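Local coordinates for putative cytoplasmic protein (Salmonella typhimurium LT2, PDB 2Q02) that is of unknown function but binds zinc in a xylose isomerase-like TIM barrel and possibly acts as an isomerase, at residues A[69-74]-A[101-106]; A[120-125]-A[156-161]; A[136-141]-A[163-168]. All coordinates share one frame; numbering follows the deposited sequence.

All three contacts lie in one part of an eight-stranded parallel barrel, and together they follow the chain through its third to sixth strands. Contact 1 pairs strands 66-73 and 101-104, and contact 3 pairs strands 135-138 and 166-170. Their centres are about 9 Å apart, because strands 101-104 and 135-138 are neighbours in the same sheet. Contact 2 lies outside the sheet, where helices 115-130 and 151-161 meet, about 15 Å from the centre of contact 1 and 10 Å from that of contact 3. Contact 1 closes before the other two open, and the segments of contacts 2 and 3 alternate along the chain. Contact 3 supplies a zinc ligand, and contact 2 belongs to the surrounding helices.

Contact 1: A[69-74]-A[101-106]; sequences TINAVY and ALVLCP
Val73 packs closely on two leucines of segment 101-106. Its CG2 lies 3.5 Å from Leu104 CD2 and 3.6 Å from Leu102 CD2. Val73 and Leu104 run side by side and point the same way, whereas Leu102 meets the valine at about a right angle. This branch of Val73 stands beside its own backbone N, with the other methyl, CG1, anti to that N (chi1 -180°). Ile70 adds its CG2, 3.8 Å from Leu102 CD1. On the other face of the sheet, Val103 CG2 sits 3.5 Å from Asn71 OD1, while Asn71 ND2 and Thr69 OG1 both bond to Glu37. Four backbone bonds tie the parallel strands, among them Val73 N to Val103 O at 2.8 Å. A cis peptide precedes Ala72, and here the register shifts: Ile70 O takes Val103 N, but the next bond comes from Val73 N. Cys105 N still bonds to Val73 O, and its SG lies 4.1 Å from Ala72 CB. The looser end is beyond the strands. Exposed Tyr74 reaches Pro106 O with the edge of its ring, and its OH bonds to Asn108 N. The leucine face is closed by helices 81-97 and 115-130. Strands 66-73 and 101-104, with helix 81-97 between them, form a beta-alpha-beta unit, flanked in the barrel wall by strands 35-39 and 135-138.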
loop_
_atom_site.group_PDB
_atom_site.type_symbol
_atom_site.label_atom_id
_atom_site.label_comp_id
_atom_site.label_asym_id
_atom_site.label_seq_id
_atom_site.Cartn_x
_atom_site.Cartn_y
_atom_site.Cartn_z
ATOM N N THR A 69 -4.412 3.213 6.124
ATOM C CA THR A 69 -4.133 4.215 5.087
ATOM C C THR A 69 -5.292 4.442 4.161
ATOM O O THR A 69 -6.259 3.677 4.141
ATOM C CB THR A 69 -2.913 3.855 4.162
ATOM O OG1 THR A 69 -3.342 2.996 3.099
ATOM C CG2 THR A 69 -1.795 3.176 4.934
ATOM N N ILE A 70 -5.146 5.515 3.387
ATOM C CA ILE A 70 -5.886 5.700 2.157
ATOM C C ILE A 70 -4.926 5.645 0.972
ATOM O O ILE A 70 -3.838 6.195 1.015
ATOM C CB ILE A 70 -6.672 7.016 2.207
ATOM C CG1 ILE A 70 -7.802 6.860 3.244
ATOM C CG2 ILE A 70 -7.224 7.371 0.827
ATOM C CD1 ILE A 70 -8.565 8.111 3.511
ATOM N N ASN A 71 -5.326 4.917 -0.058
ATOM C CA ASN A 71 -4.618 4.855 -1.342
ATOM C C ASN A 71 -5.467 5.565 -2.389
ATOM O O ASN A 71 -6.611 5.151 -2.584
ATOM C CB ASN A 71 -4.472 3.406 -1.831
ATOM C CG ASN A 71 -3.536 2.583 -0.984
ATOM O OD1 ASN A 71 -2.393 2.351 -1.387
ATOM N ND2 ASN A 71 -4.014 2.120 0.198
ATOM N N ALA A 72 -4.951 6.572 -3.112
ATOM C CA ALA A 72 -3.584 7.115 -2.996
ATOM C C ALA A 72 -3.559 8.398 -3.792
ATOM O O ALA A 72 -4.447 8.614 -4.619
ATOM C CB ALA A 72 -2.546 6.150 -3.554
ATOM N N VAL A 73 -2.567 9.252 -3.520
ATOM C CA VAL A 73 -2.293 10.412 -4.352
ATOM C C VAL A 73 -1.458 9.996 -5.548
ATOM O O VAL A 73 -0.430 9.338 -5.377
ATOM C CB VAL A 73 -1.444 11.450 -3.654
ATOM C CG1 VAL A 73 -1.211 12.657 -4.616
ATOM C CG2 VAL A 73 -2.078 11.877 -2.351
ATOM N N TYR A 74 -1.848 10.439 -6.744
ATOM C CA TYR A 74 -1.028 10.254 -7.953
ATOM C C TYR A 74 -1.185 11.450 -8.908
ATOM O O TYR A 74 -2.297 11.939 -9.083
ATOM C CB TYR A 74 -1.378 8.925 -8.670
ATOM C CG TYR A 74 -0.665 8.753 -10.020
ATOM C CD1 TYR A 74 0.606 8.185 -10.083
ATOM C CD2 TYR A 74 -1.248 9.186 -11.215
ATOM C CE1 TYR A 74 1.283 8.051 -11.278
ATOM C CE2 TYR A 74 -0.570 9.068 -12.417
ATOM C CZ TYR A 74 0.708 8.498 -12.432
ATOM O OH TYR A 74 1.433 8.350 -13.586
ATOM N N ALA A 101 -2.683 7.377 7.684
ATOM C CA ALA A 101 -1.733 7.725 6.652
ATOM C C ALA A 101 -2.429 7.868 5.291
ATOM O O ALA A 101 -3.531 7.310 5.058
ATOM C CB ALA A 101 -0.634 6.647 6.577
ATOM N N LEU A 102 -1.780 8.626 4.404
ATOM C CA LEU A 102 -2.180 8.681 3.005
ATOM C C LEU A 102 -0.967 8.298 2.156
ATOM O O LEU A 102 0.181 8.734 2.403
ATOM C CB LEU A 102 -2.729 10.058 2.626
ATOM C CG LEU A 102 -3.009 10.437 1.167
ATOM C CD1 LEU A 102 -4.161 9.640 0.611
ATOM C CD2 LEU A 102 -3.310 11.901 1.068
ATOM N N VAL A 103 -1.238 7.464 1.153
ATOM C CA VAL A 103 -0.194 6.936 0.281
ATOM C C VAL A 103 0.076 7.858 -0.898
ATOM O O VAL A 103 -0.853 8.381 -1.523
ATOM C CB VAL A 103 -0.593 5.546 -0.267
ATOM C CG1 VAL A 103 0.446 5.039 -1.266
ATOM C CG2 VAL A 103 -0.767 4.555 0.858
ATOM N N LEU A 104 1.357 8.009 -1.226
ATOM C CA LEU A 104 1.817 8.875 -2.328
ATOM C C LEU A 104 2.535 8.044 -3.411
ATOM O O LEU A 104 3.468 7.277 -3.116
ATOM C CB LEU A 104 2.779 9.931 -1.790
ATOM C CG LEU A 104 2.203 10.879 -0.735
ATOM C CD1 LEU A 104 3.300 11.556 0.051
ATOM C CD2 LEU A 104 1.314 11.942 -1.364
ATOM N N CYS A 105 2.089 8.189 -4.655
ATOM C CA CYS A 105 2.655 7.436 -5.760
ATOM C C CYS A 105 3.291 8.353 -6.778
ATOM O O CYS A 105 2.682 9.366 -7.159
ATOM C CB CYS A 105 1.562 6.631 -6.476
ATOM S SG CYS A 105 0.973 5.213 -5.525
ATOM N N PRO A 106 4.479 7.965 -7.290
ATOM C CA PRO A 106 5.245 8.818 -8.204
ATOM C C PRO A 106 4.698 8.777 -9.609
ATOM O O PRO A 106 4.022 7.827 -9.972
ATOM C CB PRO A 106 6.638 8.173 -8.212
ATOM C CG PRO A 106 6.342 6.686 -8.038
ATOM C CD PRO A 106 5.142 6.659 -7.079
#

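Contact 2: A[120-125]-A[156-161]; sequences EAIKRL and QLIREA
Ile122 and Ala161 form the close apolar part of this helix contact. Ala161 CB lies 3.7 Å from Ile122 CG2. Both side chains set out toward the opposing helix. The other branch of Ile122 reaches further along helix 151-161. Its CD1 lies 3.9 Å from Ile158 CG1 and 4.2 Å from Leu157 CB. Ile122 and Ile158 cross at about a right angle, so a methyl end meets the flank of the partner's chain. CG1 of Ile122 is anti to the carbonyl carbon (chi1 -68°), which places CG2 anti to the backbone N. The two branches can then serve different partners, CG2 for Ala161 and CD1 for the turn before it.

A second group of contacts comes from the aliphatic part of Lys123. Its CG lies 3.8 Å from Ala161 CB and 3.5 Å from Ala161 O. The extended chain runs on alongside the same residue, with CE 4.0 Å from Ala161 O. The lysine therefore lays methylenes, not its amine, against the neighbouring helix.

Charge plays a looser part. Lys123 NZ and Glu160 OE2 are 6.3 Å apart, opposite in sign but not paired. No hydrogen bond joins the segments. The backbone bonds stay within each helix, as in Ala161 N to Leu157 O.

The segment axes approach to 8.8 Å and cross at -58°, and the CA atoms come closest at Lys123 and Ala161. Leu157 also touches Val119, earlier on helix 115-130, and Ile122 touches Phe76 of a loop. The chemistry implies that dispersion and burial of apolar surface hold together the consecutive helices 115-130 and 151-161 of the barrel's outer layer, with any electrostatic help from the distant lysine and glutamate probably modest.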
loop_
_atom_site.group_PDB
_atom_site.type_symbol
_atom_site.label_atom_id
_atom_site.label_comp_id
_atom_site.label_asym_id
_atom_site.label_seq_id
_atom_site.Cartn_x
_atom_site.Cartn_y
_atom_site.Cartn_z
ATOM N N GLU A 120 11.595 18.636 -3.482
ATOM C CA GLU A 120 10.698 19.768 -3.309
ATOM C C GLU A 120 9.245 19.328 -3.077
ATOM O O GLU A 120 8.543 19.880 -2.232
ATOM C CB GLU A 120 10.716 20.759 -4.479
ATOM C CG GLU A 120 10.186 22.151 -4.080
ATOM C CD GLU A 120 10.999 22.791 -2.916
ATOM O OE1 GLU A 120 12.227 22.498 -2.810
ATOM O OE2 GLU A 120 10.427 23.574 -2.110
ATOM N N ALA A 121 8.785 18.336 -3.815
ATOM C CA ALA A 121 7.415 17.837 -3.618
ATOM C C ALA A 121 7.209 17.206 -2.230
ATOM O O ALA A 121 6.168 17.375 -1.594
ATOM C CB ALA A 121 7.027 16.833 -4.721
ATOM N N ILE A 122 8.202 16.465 -1.762
ATOM C CA ILE A 122 8.135 15.853 -0.445
ATOM C C ILE A 122 8.086 16.935 0.629
ATOM O O ILE A 122 7.285 16.815 1.573
ATOM C CB ILE A 122 9.286 14.851 -0.181
ATOM C CG1 ILE A 122 9.145 13.620 -1.077
ATOM C CG2 ILE A 122 9.292 14.376 1.263
ATOM C CD1 ILE A 122 10.406 12.776 -1.128
ATOM N N LYS A 123 8.912 17.980 0.496
ATOM C CA LYS A 123 8.915 19.101 1.463
ATOM C C LYS A 123 7.549 19.756 1.559
ATOM O O LYS A 123 7.021 19.942 2.654
ATOM C CB LYS A 123 9.958 20.183 1.103
ATOM C CG LYS A 123 11.423 19.813 1.418
ATOM C CD LYS A 123 12.394 20.921 0.955
ATOM C CE LYS A 123 13.854 20.676 1.419
ATOM N NZ LYS A 123 14.907 21.332 0.553
ATOM N N ARG A 124 7.000 20.134 0.405
ATOM C CA ARG A 124 5.695 20.798 0.331
ATOM C C ARG A 124 4.567 19.921 0.876
ATOM O O ARG A 124 3.686 20.386 1.605
ATOM C CB ARG A 124 5.365 21.180 -1.121
ATOM C CG ARG A 124 3.983 21.848 -1.239
ATOM C CD ARG A 124 3.745 22.542 -2.574
ATOM N NE ARG A 124 2.521 23.342 -2.517
ATOM C CZ ARG A 124 1.839 23.785 -3.577
ATOM N NH1 ARG A 124 2.227 23.487 -4.822
ATOM N NH2 ARG A 124 0.733 24.511 -3.388
ATOM N N LEU A 125 4.577 18.654 0.489
ATOM C CA LEU A 125 3.577 17.717 0.963
ATOM C C LEU A 125 3.742 17.409 2.439
ATOM O O LEU A 125 2.763 17.139 3.100
ATOM C CB LEU A 125 3.597 16.402 0.160
ATOM C CG LEU A 125 3.064 16.476 -1.281
ATOM C CD1 LEU A 125 3.519 15.282 -2.092
ATOM C CD2 LEU A 125 1.558 16.589 -1.319
ATOM N N GLN A 156 16.370 8.078 0.725
ATOM C CA GLN A 156 17.387 9.123 0.676
ATOM C C GLN A 156 16.772 10.498 0.425
ATOM O O GLN A 156 17.149 11.489 1.064
ATOM C CB GLN A 156 18.415 8.814 -0.407
ATOM C CG GLN A 156 19.689 9.593 -0.237
ATOM C CD GLN A 156 20.585 9.506 -1.448
ATOM O OE1 GLN A 156 21.146 8.441 -1.761
ATOM N NE2 GLN A 156 20.722 10.628 -2.146
ATOM N N LEU A 157 15.841 10.547 -0.516
ATOM C CA LEU A 157 15.180 11.793 -0.888
ATOM C C LEU A 157 14.372 12.353 0.282
ATOM O O LEU A 157 14.396 13.559 0.533
ATOM C CB LEU A 157 14.283 11.561 -2.120
ATOM C CG LEU A 157 15.020 11.171 -3.423
ATOM C CD1 LEU A 157 14.059 11.153 -4.557
ATOM C CD2 LEU A 157 16.210 12.104 -3.774
ATOM N N ILE A 158 13.673 11.463 0.988
ATOM C CA ILE A 158 12.917 11.822 2.195
ATOM C C ILE A 158 13.834 12.479 3.251
ATOM O O ILE A 158 13.488 13.524 3.832
ATOM C CB ILE A 158 12.141 10.581 2.752
ATOM C CG1 ILE A 158 10.924 10.310 1.851
ATOM C CG2 ILE A 158 11.671 10.760 4.193
ATOM C CD1 ILE A 158 10.245 8.980 2.066
ATOM N N ARG A 159 15.007 11.885 3.464
ATOM C CA ARG A 159 15.996 12.458 4.379
ATOM C C ARG A 159 16.477 13.824 3.930
ATOM O O ARG A 159 16.627 14.729 4.741
ATOM C CB ARG A 159 17.214 11.551 4.544
ATOM C CG ARG A 159 16.941 10.220 5.212
ATOM C CD ARG A 159 18.212 9.592 5.713
ATOM N NE ARG A 159 19.147 9.257 4.628
ATOM C CZ ARG A 159 19.140 8.122 3.919
ATOM N NH1 ARG A 159 18.229 7.185 4.141
ATOM N NH2 ARG A 159 20.053 7.927 2.975
ATOM N N GLU A 160 16.727 13.980 2.642
ATOM C CA GLU A 160 17.186 15.258 2.117
ATOM C C GLU A 160 16.118 16.345 2.271
ATOM O O GLU A 160 16.430 17.510 2.527
ATOM C CB GLU A 160 17.524 15.057 0.654
ATOM C CG GLU A 160 18.220 16.185 -0.000
ATOM C CD GLU A 160 18.457 15.862 -1.441
ATOM O OE1 GLU A 160 18.884 14.708 -1.732
ATOM O OE2 GLU A 160 18.205 16.761 -2.272
ATOM N N ALA A 161 14.860 15.930 2.138
ATOM C CA ALA A 161 13.701 16.786 2.367
ATOM C C ALA A 161 13.455 17.135 3.848
ATOM O O ALA A 161 12.682 18.056 4.153
ATOM C CB ALA A 161 12.456 16.126 1.782
#

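Contact 3: A[136-141]-A[163-168]; sequences GLVEPL and SPFKVL. With ZN (zinc ion), chain E.
Phe165 lays one face of its ring over Gly136. The glycine CA is 3.6 Å from the ring centroid and 17° off the ring normal, a CH-pi contact displaced toward the rim. Gly136 has no side chain, and its CA meets the ring face directly. CG of Phe165 stands beside its own backbone N (chi1 -75°), which brings the ring back over segment 136-141. Val138 crosses the phenylalanine at about a right angle, CG2 lying 4.1 Å from CD2 of Phe165.

Leu137 and Leu168 meet through their CB atoms. Further on, Leu168 slants against the extended chain of Glu139. Its CD1 is 3.7 Å from Glu139 OE1, and its CD2 is near OE2. The leucine methyls thus pack beside the carboxylate. With CG anti to the backbone N (chi1 177°) and the chain extended, Glu139 reaches the zinc ion, which OE2 binds at 2.1 Å. Pro140 lies crosswise to Val167.

Three backbone bonds join the parallel strands. Lys166 N gives to Gly136 O, Val138 N to Lys166 O, and Leu168 N to Val138 O at 2.8 Å. The last donor stands above the carbonyl plane. Where strand 135-138 has ended, one water donates to both Pro140 O and Leu168 O, linking the chain after it to the strand that continues. At the other end, Ser163 OG accepts from Phe165 N in an ST turn.

Asp170, His197 and Glu245 complete the protein ligands of the zinc. Strands 135-138 and 166-170, with helix 151-161 between them, form a beta-alpha-beta unit. Glu139 directly follows the first strand, at the C-terminal end of the barrel strands, where TIM barrels place their active sites.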
loop_
_atom_site.group_PDB
_atom_site.type_symbol
_atom_site.label_atom_id
_atom_site.label_comp_id
_atom_site.label_asym_id
_atom_site.label_seq_id
_atom_site.Cartn_x
_atom_site.Cartn_y
_atom_site.Cartn_z
ATOM N N GLY A 136 2.565 10.447 5.875
ATOM C CA GLY A 136 2.761 10.185 4.455
ATOM C C GLY A 136 3.554 8.917 4.208
ATOM O O GLY A 136 4.564 8.648 4.871
ATOM N N LEU A 137 3.081 8.136 3.246
ATOM C CA LEU A 137 3.778 6.940 2.819
ATOM C C LEU A 137 4.109 7.052 1.314
ATOM O O LEU A 137 3.201 7.088 0.458
ATOM C CB LEU A 137 2.916 5.697 3.101
ATOM C CG LEU A 137 2.779 5.251 4.547
ATOM C CD1 LEU A 137 1.800 4.109 4.637
ATOM C CD2 LEU A 137 4.152 4.862 5.112
ATOM N N VAL A 138 5.407 7.139 1.007
ATOM C CA VAL A 138 5.875 7.197 -0.376
ATOM C C VAL A 138 6.067 5.788 -0.894
ATOM O O VAL A 138 6.881 5.029 -0.353
ATOM C CB VAL A 138 7.204 7.943 -0.472
ATOM C CG1 VAL A 138 7.770 7.843 -1.864
ATOM C CG2 VAL A 138 7.023 9.421 -0.035
ATOM N N GLU A 139 5.313 5.427 -1.925
ATOM C CA GLU A 139 5.399 4.082 -2.509
ATOM C C GLU A 139 6.074 4.127 -3.867
ATOM O O GLU A 139 5.445 4.525 -4.849
ATOM C CB GLU A 139 4.017 3.485 -2.716
ATOM C CG GLU A 139 4.028 2.114 -3.396
ATOM C CD GLU A 139 2.724 1.369 -3.231
ATOM O OE1 GLU A 139 1.694 2.033 -3.008
ATOM O OE2 GLU A 139 2.731 0.123 -3.329
ATOM N N PRO A 140 7.349 3.731 -3.937
ATOM C CA PRO A 140 7.966 3.531 -5.234
ATOM C C PRO A 140 7.238 2.469 -6.084
ATOM O O PRO A 140 6.759 1.445 -5.558
ATOM C CB PRO A 140 9.384 3.043 -4.898
ATOM C CG PRO A 140 9.625 3.352 -3.486
ATOM C CD PRO A 140 8.282 3.492 -2.821
ATOM N N LEU A 141 7.149 2.750 -7.389
ATOM C CA LEU A 141 6.575 1.841 -8.367
ATOM C C LEU A 141 7.696 1.278 -9.201
ATOM O O LEU A 141 8.519 2.021 -9.726
ATOM C CB LEU A 141 5.603 2.563 -9.291
ATOM C CG LEU A 141 4.536 3.408 -8.619
ATOM C CD1 LEU A 141 3.796 4.197 -9.651
ATOM C CD2 LEU A 141 3.584 2.562 -7.812
ATOM N N SER A 163 11.943 15.197 5.979
ATOM C CA SER A 163 10.539 14.838 6.127
ATOM C C SER A 163 10.340 13.686 7.103
ATOM O O SER A 163 11.168 12.787 7.194
ATOM C CB SER A 163 9.987 14.428 4.763
ATOM O OG SER A 163 8.770 13.690 4.865
ATOM N N PRO A 164 9.215 13.674 7.817
ATOM C CA PRO A 164 8.856 12.506 8.642
ATOM C C PRO A 164 8.217 11.343 7.865
ATOM O O PRO A 164 7.908 10.312 8.459
ATOM C CB PRO A 164 7.790 13.074 9.583
ATOM C CG PRO A 164 7.099 14.117 8.733
ATOM C CD PRO A 164 8.195 14.736 7.910
ATOM N N PHE A 165 7.998 11.521 6.568
ATOM C CA PHE A 165 7.431 10.478 5.725
ATOM C C PHE A 165 8.249 9.214 5.764
ATOM O O PHE A 165 9.437 9.233 6.110
ATOM C CB PHE A 165 7.317 10.919 4.255
ATOM C CG PHE A 165 6.191 11.893 3.965
ATOM C CD1 PHE A 165 5.411 12.457 4.983
ATOM C CD2 PHE A 165 5.933 12.267 2.653
ATOM C CE1 PHE A 165 4.396 13.362 4.688
ATOM C CE2 PHE A 165 4.916 13.156 2.349
ATOM C CZ PHE A 165 4.134 13.700 3.364
ATOM N N LYS A 166 7.580 8.101 5.435
ATOM C CA LYS A 166 8.225 6.797 5.352
ATOM C C LYS A 166 7.931 6.126 4.008
ATOM O O LYS A 166 7.044 6.527 3.267
ATOM C CB LYS A 166 7.759 5.898 6.493
ATOM C CG LYS A 166 8.375 6.209 7.858
ATOM C CD LYS A 166 7.677 5.415 8.953
ATOM C CE LYS A 166 8.569 5.144 10.151
ATOM N NZ LYS A 166 8.530 6.196 11.201
ATOM N N VAL A 167 8.671 5.077 3.708
ATOM C CA VAL A 167 8.502 4.372 2.463
ATOM C C VAL A 167 7.516 3.220 2.637
ATOM O O VAL A 167 7.517 2.532 3.671
ATOM C CB VAL A 167 9.883 3.850 1.923
ATOM C CG1 VAL A 167 9.716 2.692 0.949
ATOM C CG2 VAL A 167 10.657 4.987 1.279
ATOM N N LEU A 168 6.677 3.035 1.616
ATOM C CA LEU A 168 5.769 1.916 1.526
ATOM C C LEU A 168 6.401 0.866 0.586
ATOM O O LEU A 168 6.530 1.076 -0.632
ATOM C CB LEU A 168 4.428 2.402 0.984
ATOM C CG LEU A 168 3.256 1.464 1.203
ATOM C CD1 LEU A 168 1.963 2.140 0.676
ATOM C CD2 LEU A 168 3.497 0.061 0.571
HETATM ZN ZN ZN E . 1.041 -1.126 -3.078
HETATM O O HOH W 1 7.045 -0.099 -3.179
#